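PDB 3LZD: 2-(3-amino-3-carboxypropyl)histidine synthase from Pyrococcus horikoshii, which catalyses the first step of diphthamide biosynthesis, transferring the 3-amino-3-carboxypropyl group of S-adenosyl-L-methionine to a histidine of elongation factor 2 with a [4Fe-4S] cluster. Local coordinates for residues 135-140 with 164-169; 214-219 with 235-240. All coordinates share one frame; numbering follows the deposited sequence.

In the fold
Interactions 1 and 2 lie on the same side of the chain's centre, their own centres about 12 Å apart, and they touch each other directly. V135 packs against the turn that follows strand 231-235: V135 CG1 comes within 3.5 Å of Y238 OH, and V135 CG2 within 3.8 Å of P237 O. Farther along, A140 CB lies 3.8 Å from K240 CG. Interaction 1 joins the N-terminal regions of two helices at the surface, whereas interaction 2 ties together the ends of two neighbouring parallel strands in the mixed sheet that includes 154-159. Both lie away from the iron-sulfur cluster, which is held by C95, C199 and C323.

Interaction 1: residues 135-140 with 164-169; sequences VSVVEA and IHQLKE
The side-chain carbonyl of Q166 accepts a hydrogen bond from the backbone of V137, with N of V137 2.9 Å from OE1 of Q166 and an N-H...O angle of 159°. The donor sits well above the carbonyl plane, so it is not in line with a lone pair; the amide packs against the backbone of 135-137. CD of Q166 comes within 3.5 Å of O of V135, and CA of S136 is 3.2 Å from OE1 of Q166. A bend at chi2 (-86°) turns the glutamine amide away from the line of CB and CG and brings it alongside this loop.

The V137 and Q166 side chains run past one another in opposite senses, CG1 of the valine meeting CB of the glutamine at 3.8 Å, while both valine methyls also border OE1. The contact thus joins the N-terminal regions of helices 138-143 and 167-176, two helices that follow strands 126-130 and 154-159 of different sheets. V137 and V138 extend the apolar packing onto the second helix, against A170 and F173 respectively.

The V138 side chain lies roughly perpendicular to that of E169. CG2 of V138 rests on the aliphatic part of the glutamate, 3.7 Å from its CG; with CG1 anti to the backbone N (chi1 -178°), CG2 is left anti to the carbonyl carbon and reaches the glutamate. An alanine in place of Q166 would remove the acceptor and is likely to leave the V137 amide without this partner and open a gap beside V137. Within its own segment, CG of Q166 lies over one face of the H165 imidazole, offset toward the rim, and the same imidazole meets the rings of H39 and F132.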
loop_
_atom_site.group_PDB
_atom_site.type_symbol
_atom_site.label_atom_id
_atom_site.label_comp_id
_atom_site.label_asym_id
_atom_site.label_seq_id
_atom_site.Cartn_x
_atom_site.Cartn_y
_atom_site.Cartn_z
ATOM N N VAL A 135 -31.378 -11.619 3.145
ATOM C CA VAL A 135 -32.629 -10.929 2.863
ATOM C C VAL A 135 -33.381 -11.278 1.570
ATOM O O VAL A 135 -32.829 -11.220 0.465
ATOM C CB VAL A 135 -32.445 -9.400 2.922
ATOM C CG1 VAL A 135 -31.465 -8.939 1.835
ATOM C CG2 VAL A 135 -33.806 -8.719 2.752
ATOM N N SER A 136 -34.652 -11.649 1.722
ATOM C CA SER A 136 -35.499 -11.954 0.563
ATOM C C SER A 136 -35.916 -10.608 -0.027
ATOM O O SER A 136 -36.363 -9.731 0.701
ATOM C CB SER A 136 -36.741 -12.718 0.999
ATOM O OG SER A 136 -37.663 -12.788 -0.070
ATOM N N VAL A 137 -35.787 -10.439 -1.335
ATOM C CA VAL A 137 -36.134 -9.152 -1.933
ATOM C C VAL A 137 -37.581 -8.974 -2.428
ATOM O O VAL A 137 -38.027 -7.848 -2.647
ATOM C CB VAL A 137 -35.190 -8.827 -3.126
ATOM C CG1 VAL A 137 -33.738 -9.086 -2.727
ATOM C CG2 VAL A 137 -35.587 -9.649 -4.354
ATOM N N VAL A 138 -38.312 -10.066 -2.599
ATOM C CA VAL A 138 -39.670 -9.966 -3.120
ATOM C C VAL A 138 -40.626 -9.030 -2.375
ATOM O O VAL A 138 -41.259 -8.184 -2.999
ATOM C CB VAL A 138 -40.304 -11.356 -3.249
ATOM C CG1 VAL A 138 -41.703 -11.233 -3.837
ATOM C CG2 VAL A 138 -39.432 -12.224 -4.147
ATOM N N GLU A 139 -40.723 -9.161 -1.058
ATOM C CA GLU A 139 -41.618 -8.295 -0.289
ATOM C C GLU A 139 -41.406 -6.817 -0.630
ATOM O O GLU A 139 -42.367 -6.075 -0.818
ATOM C CB GLU A 139 -41.418 -8.513 1.215
ATOM N N ALA A 140 -40.150 -6.402 -0.747
ATOM C CA ALA A 140 -39.855 -5.007 -1.053
ATOM C C ALA A 140 -40.278 -4.597 -2.459
ATOM O O ALA A 140 -40.542 -3.421 -2.707
ATOM C CB ALA A 140 -38.375 -4.717 -0.833
ATOM N N ILE A 164 -27.462 -11.261 -5.583
ATOM C CA ILE A 164 -27.526 -11.938 -6.880
ATOM C C ILE A 164 -28.311 -13.248 -6.900
ATOM O O ILE A 164 -28.986 -13.552 -7.881
ATOM C CB ILE A 164 -26.079 -12.159 -7.454
ATOM C CG1 ILE A 164 -26.140 -12.417 -8.963
ATOM C CG2 ILE A 164 -25.392 -13.300 -6.745
ATOM C CD1 ILE A 164 -26.511 -11.186 -9.791
ATOM N N HIS A 165 -28.241 -14.014 -5.819
ATOM C CA HIS A 165 -28.969 -15.271 -5.745
ATOM C C HIS A 165 -30.461 -14.992 -5.702
ATOM O O HIS A 165 -31.255 -15.874 -5.968
ATOM C CB HIS A 165 -28.567 -16.054 -4.492
ATOM C CG HIS A 165 -28.732 -15.279 -3.221
ATOM N ND1 HIS A 165 -28.086 -14.082 -2.994
ATOM C CD2 HIS A 165 -29.474 -15.522 -2.113
ATOM C CE1 HIS A 165 -28.421 -13.621 -1.801
ATOM N NE2 HIS A 165 -29.263 -14.476 -1.246
ATOM N N GLN A 166 -30.837 -13.759 -5.375
ATOM C CA GLN A 166 -32.248 -13.394 -5.299
ATOM C C GLN A 166 -32.840 -12.907 -6.625
ATOM O O GLN A 166 -34.046 -12.690 -6.724
ATOM C CB GLN A 166 -32.447 -12.312 -4.233
ATOM C CG GLN A 166 -32.260 -12.783 -2.795
ATOM C CD GLN A 166 -33.516 -13.382 -2.198
ATOM O OE1 GLN A 166 -34.619 -12.855 -2.383
ATOM N NE2 GLN A 166 -33.356 -14.470 -1.457
ATOM N N LEU A 167 -32.007 -12.760 -7.650
ATOM C CA LEU A 167 -32.480 -12.277 -8.944
ATOM C C LEU A 167 -33.510 -13.191 -9.613
ATOM O O LEU A 167 -34.440 -12.706 -10.266
ATOM C CB LEU A 167 -31.294 -12.052 -9.875
ATOM C CG LEU A 167 -31.369 -10.817 -10.760
ATOM C CD1 LEU A 167 -31.622 -9.582 -9.897
ATOM C CD2 LEU A 167 -30.063 -10.667 -11.537
ATOM N N LYS A 168 -33.356 -14.503 -9.454
ATOM C CA LYS A 168 -34.304 -15.456 -10.040
ATOM C C LYS A 168 -35.711 -15.228 -9.479
ATOM O O LYS A 168 -36.694 -15.238 -10.222
ATOM C CB LYS A 168 -33.876 -16.907 -9.759
ATOM N N GLU A 169 -35.795 -15.021 -8.168
ATOM C CA GLU A 169 -37.067 -14.791 -7.500
ATOM C C GLU A 169 -37.664 -13.450 -7.925
ATOM O O GLU A 169 -38.859 -13.345 -8.191
ATOM C CB GLU A 169 -36.874 -14.801 -5.988
ATOM C CG GLU A 169 -38.038 -15.416 -5.241
ATOM C CD GLU A 169 -37.596 -16.531 -4.318
ATOM O OE1 GLU A 169 -36.723 -17.328 -4.730
ATOM O OE2 GLU A 169 -38.127 -16.613 -3.189
#

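Interaction 2: residues 214-219 with 235-240; sequences IGSGIF and IDPYTK
N of G215 donates to O of I235 across 2.9 Å, a bond with an N-H...O angle of 157° whose donor stands above the carbonyl plane. It belongs to the parallel bridge between I214 and I235, where strands 210-214 and 231-235 end. With helix 219-228 between them, these strands form a beta-alpha-beta crossover unit, and the contact lies at their C-terminal ends. CA of I214 adds a CA-H...O contact to the same oxygen, and CA of D236 makes another, 3.3 Å from O of G215; G215 and D236 thus remain close one residue beyond the strands.

D236 then uses its two carboxylate oxygens differently. OD2 faces its own chain and accepts from N of Y238 at 2.7 Å, nearly along the C-O axis, and from N of T239, which approaches from above the carboxylate plane at 3.0 Å. The first bond makes an Asx turn and the two together an Asx motif, which fixes the carboxylate against the backbone of 238-239. OD1 reaches across the contact: OG of S216 gives it a weak hydrogen bond, 2.9 Å long, and a water donates to it while accepting from N of G217. With CG anti to the backbone N (chi1 -179°), the carboxylate can serve both its own turn and the serine loop.

Packing fills in around these bonds. The P237 ring lies against the glycine backbone, its CD 3.7 Å from CA of G215, and CG2 of I214 borders the same ring carbon more loosely. OG of S216 approaches CD1 of Y238 obliquely.

Neighbouring elements border the contact. Strand 154-159 bonds to I214 through the backbone of T158 and through OG1 of T159; helix 138-143 packs on I235 and K240 by way of A140, with L141 also meeting I235.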
loop_
_atom_site.group_PDB
_atom_site.type_symbol
_atom_site.label_atom_id
_atom_site.label_comp_id
_atom_site.label_asym_id
_atom_site.label_seq_id
_atom_site.Cartn_x
_atom_site.Cartn_y
_atom_site.Cartn_z
ATOM N N ILE A 214 -31.966 -3.314 -7.356
ATOM C CA ILE A 214 -32.311 -3.866 -6.046
ATOM C C ILE A 214 -31.082 -3.793 -5.147
ATOM O O ILE A 214 -30.082 -4.472 -5.395
ATOM C CB ILE A 214 -32.738 -5.343 -6.135
ATOM C CG1 ILE A 214 -33.921 -5.486 -7.086
ATOM C CG2 ILE A 214 -33.094 -5.861 -4.733
ATOM C CD1 ILE A 214 -34.380 -6.923 -7.279
ATOM N N GLY A 215 -31.151 -2.962 -4.113
ATOM C CA GLY A 215 -30.031 -2.832 -3.199
ATOM C C GLY A 215 -30.067 -1.560 -2.372
ATOM O O GLY A 215 -30.961 -0.733 -2.517
ATOM N N SER A 216 -29.087 -1.411 -1.494
ATOM C CA SER A 216 -28.986 -0.227 -0.650
ATOM C C SER A 216 -27.911 0.689 -1.223
ATOM O O SER A 216 -27.158 0.303 -2.121
ATOM C CB SER A 216 -28.592 -0.633 0.775
ATOM O OG SER A 216 -29.539 -1.542 1.309
ATOM N N GLY A 217 -27.833 1.908 -0.716
ATOM C CA GLY A 217 -26.791 2.795 -1.195
ATOM C C GLY A 217 -27.099 3.497 -2.494
ATOM O O GLY A 217 -27.909 3.020 -3.311
ATOM N N ILE A 218 -26.420 4.620 -2.699
ATOM C CA ILE A 218 -26.649 5.429 -3.885
ATOM C C ILE A 218 -25.601 5.331 -4.980
ATOM O O ILE A 218 -25.883 5.678 -6.127
ATOM C CB ILE A 218 -26.806 6.924 -3.491
ATOM C CG1 ILE A 218 -27.021 7.796 -4.740
ATOM C CG2 ILE A 218 -25.565 7.387 -2.753
ATOM C CD1 ILE A 218 -28.176 7.345 -5.652
ATOM N N PHE A 219 -24.403 4.858 -4.663
ATOM C CA PHE A 219 -23.400 4.816 -5.711
ATOM C C PHE A 219 -23.805 4.010 -6.929
ATOM O O PHE A 219 -23.775 4.525 -8.055
ATOM C CB PHE A 219 -22.042 4.313 -5.218
ATOM C CG PHE A 219 -20.910 4.669 -6.169
ATOM C CD1 PHE A 219 -20.396 5.962 -6.197
ATOM C CD2 PHE A 219 -20.439 3.744 -7.103
ATOM C CE1 PHE A 219 -19.431 6.339 -7.146
ATOM C CE2 PHE A 219 -19.478 4.103 -8.056
ATOM C CZ PHE A 219 -18.972 5.406 -8.078
ATOM N N ILE A 235 -34.613 0.103 -5.298
ATOM C CA ILE A 235 -35.432 -0.361 -4.184
ATOM C C ILE A 235 -34.557 -1.090 -3.174
ATOM O O ILE A 235 -33.897 -2.086 -3.511
ATOM C CB ILE A 235 -36.552 -1.298 -4.662
ATOM C CG1 ILE A 235 -37.607 -0.481 -5.433
ATOM C CG2 ILE A 235 -37.178 -2.006 -3.472
ATOM C CD1 ILE A 235 -38.774 -1.290 -5.970
ATOM N N ASP A 236 -34.540 -0.572 -1.944
ATOM C CA ASP A 236 -33.763 -1.141 -0.842
ATOM C C ASP A 236 -34.558 -2.329 -0.293
ATOM O O ASP A 236 -35.688 -2.172 0.161
ATOM C CB ASP A 236 -33.558 -0.064 0.233
ATOM C CG ASP A 236 -32.737 -0.551 1.431
ATOM O OD1 ASP A 236 -31.834 0.201 1.852
ATOM O OD2 ASP A 236 -33.001 -1.655 1.964
ATOM N N PRO A 237 -33.973 -3.539 -0.330
ATOM C CA PRO A 237 -34.662 -4.734 0.165
ATOM C C PRO A 237 -34.902 -4.785 1.673
ATOM O O PRO A 237 -35.767 -5.514 2.140
ATOM C CB PRO A 237 -33.768 -5.871 -0.326
ATOM C CG PRO A 237 -32.389 -5.252 -0.240
ATOM C CD PRO A 237 -32.617 -3.866 -0.813
ATOM N N TYR A 238 -34.145 -4.010 2.431
ATOM C CA TYR A 238 -34.309 -3.991 3.875
ATOM C C TYR A 238 -35.371 -3.003 4.355
ATOM O O TYR A 238 -36.238 -3.355 5.147
ATOM C CB TYR A 238 -32.983 -3.667 4.562
ATOM C CG TYR A 238 -31.889 -4.676 4.316
ATOM C CD1 TYR A 238 -31.025 -4.550 3.225
ATOM C CD2 TYR A 238 -31.702 -5.745 5.188
ATOM C CE1 TYR A 238 -29.999 -5.466 3.017
ATOM C CE2 TYR A 238 -30.687 -6.661 4.995
ATOM C CZ TYR A 238 -29.841 -6.518 3.908
ATOM O OH TYR A 238 -28.850 -7.444 3.701
ATOM N N THR A 239 -35.293 -1.766 3.881
ATOM C CA THR A 239 -36.241 -0.727 4.278
ATOM C C THR A 239 -37.478 -0.656 3.385
ATOM O O THR A 239 -38.490 -0.068 3.771
ATOM C CB THR A 239 -35.583 0.640 4.232
ATOM O OG1 THR A 239 -35.110 0.883 2.906
ATOM C CG2 THR A 239 -34.415 0.705 5.197
ATOM N N LYS A 240 -37.384 -1.245 2.194
ATOM C CA LYS A 240 -38.467 -1.238 1.222
ATOM C C LYS A 240 -38.649 0.169 0.671
ATOM O O LYS A 240 -39.639 0.463 0.012
ATOM C CB LYS A 240 -39.773 -1.716 1.856
ATOM C CG LYS A 240 -39.746 -3.163 2.333
ATOM C CD LYS A 240 -41.015 -3.528 3.084
ATOM C CE LYS A 240 -40.927 -4.937 3.653
ATOM N NZ LYS A 240 -42.038 -5.251 4.597
HETATM O O HOH W 1 -30.648 2.616 0.646
#